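Local coordinates for protein periplasmic beta-glucosidase (Pseudomonas aeruginosa, PDB 6R5T) that probably hydrolyses terminal, non-reducing beta-D-glucosyl residues with release of beta-D-glucose, as a periplasmic member of glycoside hydrolase family 3, at residues A[439-444]-A[486-491]; A[446-451]-A[479-484]; A[631-636]-A[707-712]; A[659-662]-A[667-670]. The protein carries 1 engineered substitution. All coordinates share one frame; numbering follows the deposited sequence. Where two conformers were deposited one is given.

In the fold
From the N terminus, the chain first completes the TIM-barrel-type part of the fold before any of these contacts opens. In the family 3 C-terminal domain, contact 1 joins the end of helix 436-442 to 486-491, a loop of the sugar pocket. Nested inside it, contact 2 pins loop 446-451 against the turn after strand 472-478. The two touch: S488 of contact 1 bonds G482 of contact 2, and N443 bonds V449. Much farther along comes contact 3, which ties the turn after strand 630-631 to 707-712; its loop encloses contact 4, the magnesium-bearing turn between strands 651-660 and 672-681. The centres of contacts 1 and 3 lie about 49 Å apart.

Contact 1: A[439-444]-A[486-491]; sequences LDYLNS and EASSRT. With BGC (beta-D-glucopyranose), chain C; GAL (beta-D-galactopyranose), chain B.
The Y441 ring meets 486-491 with its edge: S488 OG lies close to the ring plane, beside the phenol end, at 3.1 Å from Y441 OH. F600 of the second subunit stacks with the same ring, which thus meets its own chain at the edge and the partner subunit by stacking. Y441 reaches the loop because its CG stands anti to the backbone N (chi1 177°), which sends the ring outward from the last turn of helix 436-442. The tyrosine hydroxyl then donates to a water, which in turn donates to A487 O; the two legs, Y441 OH to water and water to A487 O, are 2.8 and 2.9 Å. S488 OG itself is hydrogen-bonded to G482 O, and the serine centres an inverse gamma turn. Next to this bend, E486 extends the other way into the sugar pocket. Its OE1 accepts from O6 of the galactose at 2.9 Å and its OE2 from O6 of the glucose at 2.7 Å. R585 of the second subunit forms a salt bridge with E486 OE2. The carboxylate thus reads one hydroxymethyl group of each sugar with a separate oxygen, while a charge from the neighbouring subunit probably steadies its orientation.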
loop_
_atom_site.group_PDB
_atom_site.type_symbol
_atom_site.label_atom_id
_atom_site.label_comp_id
_atom_site.label_asym_id
_atom_site.label_seq_id
_atom_site.Cartn_x
_atom_site.Cartn_y
_atom_site.Cartn_z
ATOM N N LEU A 439 -11.782 10.234 -21.404
ATOM C CA LEU A 439 -12.175 11.576 -21.886
ATOM C C LEU A 439 -13.497 11.967 -21.237
ATOM O O LEU A 439 -13.636 13.155 -20.913
ATOM C CB LEU A 439 -12.318 11.593 -23.402
ATOM C CG LEU A 439 -11.047 11.384 -24.208
ATOM C CD1 LEU A 439 -11.377 11.390 -25.707
ATOM C CD2 LEU A 439 -10.023 12.448 -23.920
ATOM N N ASP A 440 -14.438 11.043 -21.086
ATOM C CA ASP A 440 -15.748 11.347 -20.461
ATOM C C ASP A 440 -15.558 11.824 -19.020
ATOM O O ASP A 440 -16.176 12.824 -18.584
ATOM C CB ASP A 440 -16.679 10.146 -20.453
ATOM C CG ASP A 440 -17.074 9.674 -21.846
ATOM O OD1 ASP A 440 -16.936 10.464 -22.808
ATOM O OD2 ASP A 440 -17.523 8.496 -21.903
ATOM N N TYR A 441 -14.676 11.151 -18.292
ATOM C CA TYR A 441 -14.330 11.582 -16.933
ATOM C C TYR A 441 -13.740 13.014 -16.947
ATOM O O TYR A 441 -14.131 13.879 -16.136
ATOM C CB TYR A 441 -13.305 10.599 -16.379
ATOM C CG TYR A 441 -12.839 10.998 -15.027
ATOM C CD1 TYR A 441 -13.606 10.680 -13.910
ATOM C CD2 TYR A 441 -11.650 11.669 -14.872
ATOM C CE1 TYR A 441 -13.177 11.052 -12.643
ATOM C CE2 TYR A 441 -11.231 12.071 -13.626
ATOM C CZ TYR A 441 -11.989 11.731 -12.520
ATOM O OH TYR A 441 -11.561 12.046 -11.278
ATOM N N LEU A 442 -12.743 13.261 -17.793
ATOM C CA LEU A 442 -12.007 14.539 -17.773
ATOM C C LEU A 442 -12.894 15.719 -18.200
ATOM O O LEU A 442 -12.617 16.850 -17.788
ATOM C CB LEU A 442 -10.775 14.444 -18.661
ATOM C CG LEU A 442 -9.738 13.442 -18.157
ATOM C CD1 LEU A 442 -8.760 13.238 -19.270
ATOM C CD2 LEU A 442 -9.095 13.932 -16.842
ATOM N N ASN A 443 -13.906 15.455 -19.010
ATOM C CA ASN A 443 -14.867 16.509 -19.420
ATOM C C ASN A 443 -16.136 16.502 -18.560
ATOM O O ASN A 443 -17.064 17.243 -18.910
ATOM C CB ASN A 443 -15.131 16.400 -20.923
ATOM C CG ASN A 443 -14.022 17.031 -21.727
ATOM O OD1 ASN A 443 -13.365 17.977 -21.269
ATOM N ND2 ASN A 443 -13.760 16.484 -22.892
ATOM N N SER A 444 -16.165 15.763 -17.463
ATOM C CA SER A 444 -17.255 15.773 -16.455
ATOM C C SER A 444 -17.129 17.085 -15.668
ATOM O O SER A 444 -16.030 17.399 -15.146
ATOM C CB SER A 444 -17.208 14.560 -15.521
ATOM O OG SER A 444 -17.571 13.404 -16.240
ATOM N N GLU A 486 -7.933 16.555 -7.303
ATOM C CA GLU A 486 -8.786 15.859 -6.319
ATOM C C GLU A 486 -9.575 14.734 -6.991
ATOM O O GLU A 486 -10.201 14.938 -8.070
ATOM C CB GLU A 486 -9.699 16.866 -5.652
ATOM C CG GLU A 486 -10.671 16.208 -4.705
ATOM C CD GLU A 486 -11.629 17.140 -4.022
ATOM O OE1 GLU A 486 -11.573 18.374 -4.350
ATOM O OE2 GLU A 486 -12.367 16.684 -3.083
ATOM N N ALA A 487 -9.653 13.593 -6.309
ATOM C CA ALA A 487 -10.417 12.372 -6.686
ATOM C C ALA A 487 -9.844 11.683 -7.941
ATOM O O ALA A 487 -10.280 10.525 -8.168
ATOM C CB ALA A 487 -11.878 12.636 -6.826
ATOM N N SER A 488 -8.804 12.182 -8.639
ATOM C CA SER A 488 -8.328 11.568 -9.901
ATOM C C SER A 488 -7.207 10.559 -9.629
ATOM O O SER A 488 -6.086 10.765 -10.052
ATOM C CB SER A 488 -7.861 12.623 -10.874
ATOM O OG SER A 488 -8.880 13.566 -11.131
ATOM N N SER A 489 -7.500 9.510 -8.888
ATOM C CA SER A 489 -6.485 8.492 -8.605
ATOM C C SER A 489 -6.317 7.636 -9.857
ATOM O O SER A 489 -7.279 7.316 -10.542
ATOM C CB SER A 489 -6.894 7.706 -7.428
ATOM O OG SER A 489 -7.006 8.576 -6.320
ATOM N N ARG A 490 -5.080 7.273 -10.124
ATOM C CA ARG A 490 -4.701 6.487 -11.325
ATOM C C ARG A 490 -4.248 5.093 -10.933
ATOM O O ARG A 490 -3.515 4.934 -9.976
ATOM C CB ARG A 490 -3.552 7.159 -12.062
ATOM C CG ARG A 490 -3.990 8.284 -12.959
ATOM C CD ARG A 490 -2.931 8.841 -13.894
ATOM N NE ARG A 490 -2.831 8.065 -15.105
ATOM C CZ ARG A 490 -1.765 8.055 -15.909
ATOM N NH1 ARG A 490 -0.737 8.851 -15.668
ATOM N NH2 ARG A 490 -1.747 7.290 -16.981
ATOM N N THR A 491 -4.601 4.103 -11.752
ATOM C CA THR A 491 -4.101 2.725 -11.665
ATOM C C THR A 491 -2.912 2.491 -12.587
ATOM O O THR A 491 -2.399 1.393 -12.545
ATOM C CB THR A 491 -5.187 1.703 -12.017
ATOM O OG1 THR A 491 -5.579 1.899 -13.383
ATOM C CG2 THR A 491 -6.392 1.873 -11.120
HETATM C C2 BGC C . -9.775 22.787 -0.254
HETATM C C3 BGC C . -11.303 22.894 -0.075
HETATM C C4 BGC C . -11.917 21.843 -1.039
HETATM C C5 BGC C . -11.395 20.469 -0.582
HETATM C C6 BGC C . -11.863 19.336 -1.468
HETATM C C1 BGC C . -9.333 21.352 0.056
HETATM O O1 BGC C . -7.973 21.336 -0.249
HETATM O O2 BGC C . -9.026 23.667 0.574
HETATM O O3 BGC C . -11.726 24.211 -0.483
HETATM O O4 BGC C . -13.345 21.902 -0.895
HETATM O O5 BGC C . -10.015 20.430 -0.791
HETATM O O6 BGC C . -11.370 18.090 -0.964
HETATM C C1 GAL B . -14.085 22.205 -2.083
HETATM C C2 GAL B . -13.765 23.606 -2.640
HETATM C C3 GAL B . -14.671 23.848 -3.852
HETATM C C4 GAL B . -14.409 22.725 -4.884
HETATM C C5 GAL B . -14.635 21.364 -4.195
HETATM C C6 GAL B . -14.264 20.202 -5.108
HETATM O O2 GAL B . -13.996 24.574 -1.630
HETATM O O3 GAL B . -14.312 25.125 -4.418
HETATM O O4 GAL B . -13.024 22.885 -5.268
HETATM O O5 GAL B . -13.769 21.193 -3.019
HETATM O O6 GAL B . -14.429 18.959 -4.383
HETATM O O HOH W 1 -12.796 10.242 -9.487
#

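Contact 2: A[446-451]-A[479-484]; sequences NPEVEV and ESQGMA
In the family 3 C-terminal domain, a 3-10 turn through Q481 follows strand 472-478, one of the inner strands of a mixed six-stranded sheet, and E448 from loop 446-451 reaches across to grip it. The tie is a hydrogen bond from Q481 NE2 to E448 OE2, 3.1 Å long with an N-H...O angle of 153°. The two flat groups use it differently. The carboxylate oxygen lies in the plane of the Q481 amide, whereas the amide nitrogen comes down on E448 OE2 from above the carboxylate, the two side chains crossing at about a right angle. Q481 is folded to get there: CG sits between the backbone N and the carbonyl carbon (chi1 57°) and the chain bends again at chi2, curling the amide back toward loop 446-451. E448, in contrast, stretches straight beyond CG. The same amide nitrogen also donates to a water 3.1 Å from Q481 NE2, and this water donates to E448 O at 2.8 Å, so E448 holds the amide directly by its side chain and through water by its backbone. Beside this pair, V449 CG2 lies loosely against S480 OG at 4.1 Å. L442 of helix 436-442 meets V449, S480 and M483, and N443, just past the helix, accepts from V449 N, while helix 391-394 adds D393 against S480 and R392 against Q481.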
loop_
_atom_site.group_PDB
_atom_site.type_symbol
_atom_site.label_atom_id
_atom_site.label_comp_id
_atom_site.label_asym_id
_atom_site.label_seq_id
_atom_site.Cartn_x
_atom_site.Cartn_y
_atom_site.Cartn_z
ATOM N N ASN A 446 -16.913 20.274 -16.215
ATOM C CA ASN A 446 -16.386 21.385 -17.026
ATOM C C ASN A 446 -15.666 20.780 -18.199
ATOM O O ASN A 446 -14.964 19.803 -18.013
ATOM C CB ASN A 446 -15.423 22.265 -16.238
ATOM C CG ASN A 446 -16.155 22.999 -15.144
ATOM O OD1 ASN A 446 -16.870 23.940 -15.421
ATOM N ND2 ASN A 446 -16.099 22.469 -13.944
ATOM N N PRO A 447 -15.845 21.330 -19.414
ATOM C CA PRO A 447 -15.140 20.845 -20.590
ATOM C C PRO A 447 -13.695 21.341 -20.505
ATOM O O PRO A 447 -13.453 22.436 -20.825
ATOM C CB PRO A 447 -15.883 21.515 -21.746
ATOM C CG PRO A 447 -16.335 22.823 -21.141
ATOM C CD PRO A 447 -16.778 22.410 -19.753
ATOM N N GLU A 448 -12.791 20.480 -20.047
ATOM C CA GLU A 448 -11.389 20.868 -19.766
ATOM C C GLU A 448 -10.437 20.309 -20.816
ATOM O O GLU A 448 -9.284 20.708 -20.781
ATOM C CB GLU A 448 -11.003 20.401 -18.354
ATOM C CG GLU A 448 -11.730 21.225 -17.317
ATOM C CD GLU A 448 -11.480 20.981 -15.836
ATOM O OE1 GLU A 448 -11.967 21.820 -15.058
ATOM O OE2 GLU A 448 -10.886 19.934 -15.436
ATOM N N VAL A 449 -10.880 19.371 -21.653
ATOM C CA VAL A 449 -10.017 18.705 -22.644
ATOM C C VAL A 449 -10.647 18.872 -24.021
ATOM O O VAL A 449 -11.692 18.299 -24.225
ATOM C CB VAL A 449 -9.819 17.227 -22.303
ATOM C CG1 VAL A 449 -9.048 16.491 -23.373
ATOM C CG2 VAL A 449 -9.118 17.126 -20.951
ATOM N N GLU A 450 -9.875 19.469 -24.920
ATOM C CA GLU A 450 -10.232 19.619 -26.349
ATOM C C GLU A 450 -10.009 18.275 -27.018
ATOM O O GLU A 450 -8.882 17.718 -26.971
ATOM C CB GLU A 450 -9.374 20.672 -27.040
ATOM C CG GLU A 450 -9.347 22.014 -26.327
ATOM C CD GLU A 450 -9.266 23.255 -27.210
ATOM O OE1 GLU A 450 -8.998 24.357 -26.666
ATOM O OE2 GLU A 450 -9.501 23.131 -28.441
ATOM N N VAL A 451 -11.049 17.730 -27.608
ATOM C CA VAL A 451 -10.982 16.438 -28.292
ATOM C C VAL A 451 -10.941 16.750 -29.787
ATOM O O VAL A 451 -11.892 17.396 -30.333
ATOM C CB VAL A 451 -12.178 15.573 -27.867
ATOM C CG1 VAL A 451 -12.157 14.251 -28.577
ATOM C CG2 VAL A 451 -12.181 15.382 -26.343
ATOM N N GLU A 479 0.215 14.124 -18.817
ATOM C CA GLU A 479 -1.137 14.148 -18.225
ATOM C C GLU A 479 -1.796 15.489 -18.481
ATOM O O GLU A 479 -1.119 16.509 -18.516
ATOM C CB GLU A 479 -1.092 13.921 -16.700
ATOM C CG GLU A 479 -0.477 12.613 -16.278
ATOM C CD GLU A 479 -0.444 12.490 -14.745
ATOM O OE1 GLU A 479 -0.122 13.492 -14.075
ATOM O OE2 GLU A 479 -0.741 11.358 -14.239
ATOM N N SER A 480 -3.100 15.500 -18.657
ATOM C CA SER A 480 -3.892 16.715 -18.505
ATOM C C SER A 480 -4.088 16.985 -17.016
ATOM O O SER A 480 -3.930 16.074 -16.177
ATOM C CB SER A 480 -5.199 16.622 -19.263
ATOM O OG SER A 480 -6.042 15.624 -18.703
ATOM N N GLN A 481 -4.362 18.248 -16.667
ATOM C CA GLN A 481 -4.307 18.615 -15.234
ATOM C C GLN A 481 -5.443 17.903 -14.486
ATOM O O GLN A 481 -5.283 17.656 -13.295
ATOM C CB GLN A 481 -4.294 20.137 -15.054
ATOM C CG GLN A 481 -5.468 20.854 -15.670
ATOM C CD GLN A 481 -6.797 20.726 -14.985
ATOM O OE1 GLN A 481 -6.885 20.701 -13.763
ATOM N NE2 GLN A 481 -7.858 20.647 -15.784
ATOM N N GLY A 482 -6.542 17.566 -15.151
ATOM C CA GLY A 482 -7.634 16.844 -14.469
ATOM C C GLY A 482 -7.285 15.394 -14.174
ATOM O O GLY A 482 -8.115 14.716 -13.504
ATOM N N MET A 483 -6.129 14.903 -14.637
ATOM C CA MET A 483 -5.665 13.539 -14.264
ATOM C C MET A 483 -4.923 13.597 -12.940
ATOM O O MET A 483 -4.694 12.531 -12.370
ATOM C CB MET A 483 -4.717 12.945 -15.291
ATOM C CG MET A 483 -5.397 12.722 -16.629
ATOM S SD MET A 483 -4.251 12.017 -17.828
ATOM C CE MET A 483 -5.265 12.006 -19.304
ATOM N N ALA A 484 -4.571 14.764 -12.461
ATOM C CA ALA A 484 -3.761 14.894 -11.219
ATOM C C ALA A 484 -4.386 15.967 -10.355
ATOM O O ALA A 484 -3.803 17.039 -10.120
ATOM C CB ALA A 484 -2.315 15.208 -11.516
HETATM O O HOH W 2 -7.403 20.044 -18.789
#

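Contact 3: A[631-636]-A[707-712]; sequences LARGAT and HTAEPG
R633 closes on the carbonyl of A709 with both terminal nitrogens. R633 NH1 and R633 NH2 each lie 2.9 Å from A709 O, so a single backbone oxygen takes two hydrogen bonds from one guanidinium. The oxygen sits at the end of the guanidinium, in its plane, while both donors reach it from the same face of the carbonyl, tilted some 30° off that plane. The N-H...O angles, 144° and 141°, are bent to nearly the same degree, as expected when two donors fork onto one atom. R633 NH1 is also salt-bridged to E695. P711 meets the guanidinium edge, its CD 3.4 Å from R633 NH2, and A709 CB comes to 3.9 Å from R633 NH1. The arginine is bent at chi2, after which it runs straight to the guanidinium. Its base is fixed by a type II turn from A632 to A635, closed by A635 N bonding to A632 O and carrying G634 at positive phi. This turn links strands 630-631 and 636-645; 707-712 belongs to the fibronectin type III-like domain and leads into strand 712-719. Farther out, L732 of strand 725-732 touches both R633 and A709. E710 points away from the arginine; its carboxylate is bonded by S665 OG, and its side chain lies about 5 Å from the magnesium ion.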
loop_
_atom_site.group_PDB
_atom_site.type_symbol
_atom_site.label_atom_id
_atom_site.label_comp_id
_atom_site.label_asym_id
_atom_site.label_seq_id
_atom_site.Cartn_x
_atom_site.Cartn_y
_atom_site.Cartn_z
ATOM N N LEU A 631 30.981 13.261 18.708
ATOM C CA LEU A 631 30.086 14.401 18.975
ATOM C C LEU A 631 29.576 14.298 20.406
ATOM O O LEU A 631 28.902 13.331 20.776
ATOM C CB LEU A 631 28.930 14.424 17.976
ATOM C CG LEU A 631 27.971 15.602 18.110
ATOM C CD1 LEU A 631 28.697 16.906 17.868
ATOM C CD2 LEU A 631 26.764 15.463 17.169
ATOM N N ALA A 632 29.924 15.280 21.222
ATOM C CA ALA A 632 29.337 15.391 22.567
ATOM C C ALA A 632 27.905 15.925 22.483
ATOM O O ALA A 632 27.559 16.763 21.612
ATOM C CB ALA A 632 30.229 16.274 23.411
ATOM N N ARG A 633 27.072 15.515 23.427
ATOM C CA ARG A 633 25.728 16.117 23.615
ATOM C C ARG A 633 25.881 17.622 23.870
ATOM O O ARG A 633 26.762 17.992 24.649
ATOM C CB ARG A 633 24.996 15.508 24.805
ATOM C CG ARG A 633 24.938 13.989 24.819
ATOM C CD ARG A 633 23.669 13.509 24.169
ATOM N NE ARG A 633 23.625 12.047 24.162
ATOM C CZ ARG A 633 22.624 11.328 23.675
ATOM N NH1 ARG A 633 21.561 11.940 23.178
ATOM N NH2 ARG A 633 22.701 10.006 23.661
ATOM N N GLY A 634 25.030 18.419 23.248
ATOM C CA GLY A 634 25.061 19.885 23.299
ATOM C C GLY A 634 25.940 20.490 22.224
ATOM O O GLY A 634 25.764 21.680 21.975
ATOM N N ALA A 635 26.780 19.716 21.525
ATOM C CA ALA A 635 27.708 20.262 20.514
ATOM C C ALA A 635 27.104 20.089 19.114
ATOM O O ALA A 635 26.148 19.329 18.948
ATOM C CB ALA A 635 29.048 19.600 20.619
ATOM N N THR A 636 27.703 20.794 18.175
ATOM C CA THR A 636 27.424 20.744 16.720
ATOM C C THR A 636 28.653 20.168 16.048
ATOM O O THR A 636 29.805 20.369 16.502
ATOM C CB THR A 636 27.054 22.136 16.196
ATOM O OG1 THR A 636 25.766 22.400 16.751
ATOM C CG2 THR A 636 26.916 22.242 14.700
ATOM N N HIS A 707 11.200 10.620 22.277
ATOM C CA HIS A 707 12.001 11.304 21.240
ATOM C C HIS A 707 13.474 11.342 21.638
ATOM O O HIS A 707 13.829 12.268 22.393
ATOM C CB HIS A 707 11.466 12.694 21.003
ATOM C CG HIS A 707 11.848 13.263 19.687
ATOM N ND1 HIS A 707 12.309 14.560 19.573
ATOM C CD2 HIS A 707 11.888 12.733 18.439
ATOM C CE1 HIS A 707 12.544 14.837 18.302
ATOM N NE2 HIS A 707 12.288 13.725 17.583
ATOM N N THR A 708 14.251 10.370 21.143
ATOM C CA THR A 708 15.552 9.924 21.697
ATOM C C THR A 708 16.635 10.052 20.618
ATOM O O THR A 708 16.333 9.769 19.450
ATOM C CB THR A 708 15.409 8.510 22.283
ATOM O OG1 THR A 708 16.666 8.004 22.726
ATOM C CG2 THR A 708 14.842 7.476 21.329
ATOM N N ALA A 709 17.845 10.473 20.977
ATOM C CA ALA A 709 19.041 10.212 20.148
ATOM C C ALA A 709 19.924 9.264 20.934
ATOM O O ALA A 709 20.294 9.617 22.069
ATOM C CB ALA A 709 19.760 11.475 19.781
ATOM N N GLU A 710 20.214 8.087 20.400
ATOM C CA GLU A 710 20.968 7.059 21.128
ATOM C C GLU A 710 22.449 7.183 20.803
ATOM O O GLU A 710 22.843 7.397 19.649
ATOM C CB GLU A 710 20.441 5.674 20.788
ATOM C CG GLU A 710 18.970 5.542 21.119
ATOM C CD GLU A 710 18.314 4.284 20.604
ATOM O OE1 GLU A 710 18.706 3.809 19.529
ATOM O OE2 GLU A 710 17.430 3.778 21.313
ATOM N N PRO A 711 23.335 7.023 21.813
ATOM C CA PRO A 711 24.755 7.035 21.524
ATOM C C PRO A 711 25.109 5.916 20.550
ATOM O O PRO A 711 24.440 4.870 20.511
ATOM C CB PRO A 711 25.427 6.802 22.896
ATOM C CG PRO A 711 24.333 6.105 23.737
ATOM C CD PRO A 711 23.014 6.608 23.200
ATOM N N GLY A 712 26.160 6.129 19.780
ATOM C CA GLY A 712 26.607 5.201 18.744
ATOM C C GLY A 712 26.910 5.882 17.432
ATOM O O GLY A 712 26.981 7.127 17.340
#

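Contact 4: A[659-662]-A[667-670]; sequences LQDP and SRPV. With MG (magnesium ion), chain F.
D661 holds CG anti to its main-chain nitrogen (chi1 -179°), which carries the carboxylate out from the end of strand 651-660, and R668 turns sharply at chi3 (55°) to bring its NH1 alongside. There the two form a salt bridge, with R668 NH1 donating to D661 OD2 at 2.9 Å. The oxygen uses its anti lone pair, the one facing away from OD1, and lies near the plane of the guanidinium, at its edge; the two flat groups stand perpendicular. D661 OD1 goes instead to the magnesium ion, 2.1 Å away, which is completed by four waters and V663 O from the intervening loop. Three waters bridge the segments: one joins D661 O to R668 N, a second D661 N to P669 O, and a third the side-chain amide nitrogen Q660 NE2 to R668 O. Q660 packs alongside the other end of the turn, with its CB 3.3 Å from V670 O. The whole is the turn between strands 651-660 and 672-681 of the fibronectin type III-like domain, and S667 OG bonds H265 O of the second subunit. R668 also pairs through NH2 with E672, so it is shared by two acids. With one oxygen on the metal and the other on an arginine, D661 probably stays ionised, and the arginine, with a magnesium-bound water close to D661 OD2, probably helps set the rotation of the carboxylate.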
loop_
_atom_site.group_PDB
_atom_site.type_symbol
_atom_site.label_atom_id
_atom_site.label_comp_id
_atom_site.label_asym_id
_atom_site.label_seq_id
_atom_site.Cartn_x
_atom_site.Cartn_y
_atom_site.Cartn_z
ATOM N N LEU A 659 21.493 11.387 6.595
ATOM C CA LEU A 659 22.010 10.676 7.785
ATOM C C LEU A 659 21.448 9.263 7.834
ATOM O O LEU A 659 20.261 9.075 7.527
ATOM C CB LEU A 659 21.575 11.413 9.054
ATOM C CG LEU A 659 22.382 12.656 9.394
ATOM C CD1 LEU A 659 21.966 13.212 10.734
ATOM C CD2 LEU A 659 23.864 12.365 9.412
ATOM N N GLN A 660 22.267 8.339 8.307
ATOM C CA GLN A 660 21.758 7.020 8.693
ATOM C C GLN A 660 22.155 6.772 10.152
ATOM O O GLN A 660 23.309 7.104 10.529
ATOM C CB GLN A 660 22.293 5.894 7.817
ATOM C CG GLN A 660 21.718 4.526 8.175
ATOM C CD GLN A 660 22.356 3.404 7.395
ATOM O OE1 GLN A 660 23.362 3.603 6.725
ATOM N NE2 GLN A 660 21.747 2.211 7.446
ATOM N N ASP A 661 21.250 6.162 10.896
ATOM C CA ASP A 661 21.521 5.687 12.269
ATOM C C ASP A 661 21.502 4.165 12.217
ATOM O O ASP A 661 20.427 3.574 12.270
ATOM C CB ASP A 661 20.438 6.227 13.189
ATOM C CG ASP A 661 20.595 5.848 14.650
ATOM O OD1 ASP A 661 21.570 5.100 14.954
ATOM O OD2 ASP A 661 19.719 6.237 15.440
ATOM N N PRO A 662 22.654 3.520 11.940
ATOM C CA PRO A 662 22.630 2.108 11.577
ATOM C C PRO A 662 22.305 1.129 12.696
ATOM O O PRO A 662 22.082 -0.049 12.374
ATOM C CB PRO A 662 24.035 1.881 11.025
ATOM C CG PRO A 662 24.874 2.897 11.788
ATOM C CD PRO A 662 23.990 4.122 11.810
ATOM N N SER A 667 14.216 -0.048 13.769
ATOM C CA SER A 667 14.873 -0.081 12.448
ATOM C C SER A 667 14.707 1.294 11.787
ATOM O O SER A 667 13.559 1.738 11.619
ATOM C CB SER A 667 14.225 -1.154 11.606
ATOM O OG SER A 667 14.950 -1.310 10.398
ATOM N N ARG A 668 15.800 2.000 11.537
ATOM C CA ARG A 668 15.740 3.377 10.994
ATOM C C ARG A 668 16.055 3.334 9.503
ATOM O O ARG A 668 16.693 2.425 8.981
ATOM C CB ARG A 668 16.634 4.304 11.814
ATOM C CG ARG A 668 16.107 4.408 13.250
ATOM C CD ARG A 668 16.525 5.614 14.012
ATOM N NE ARG A 668 16.183 6.835 13.300
ATOM C CZ ARG A 668 16.821 7.980 13.416
ATOM N NH1 ARG A 668 17.883 8.147 14.211
ATOM N NH2 ARG A 668 16.376 9.028 12.735
ATOM N N PRO A 669 15.607 4.356 8.778
ATOM C CA PRO A 669 15.782 4.378 7.337
ATOM C C PRO A 669 17.229 4.289 6.887
ATOM O O PRO A 669 18.177 4.676 7.563
ATOM C CB PRO A 669 15.140 5.674 6.887
ATOM C CG PRO A 669 14.181 6.010 7.986
ATOM C CD PRO A 669 14.824 5.510 9.263
ATOM N N VAL A 670 17.399 3.784 5.685
ATOM C CA VAL A 670 18.758 3.638 5.100
ATOM C C VAL A 670 19.404 5.024 4.895
ATOM O O VAL A 670 20.643 5.113 5.033
ATOM C CB VAL A 670 18.722 2.833 3.802
ATOM C CG1 VAL A 670 18.246 1.417 4.080
ATOM C CG2 VAL A 670 17.873 3.524 2.747
HETATM MG MG MG F . 22.320 4.344 16.768
HETATM O O HOH W 3 19.496 1.769 9.263
HETATM O O HOH W 4 18.684 1.347 12.356
HETATM O O HOH W 5 18.585 6.233 9.890
HETATM O O HOH W 6 20.485 5.011 17.622
HETATM O O HOH W 7 23.976 3.751 15.617
HETATM O O HOH W 8 23.325 6.108 17.288
HETATM O O HOH W 9 23.090 3.513 18.577
#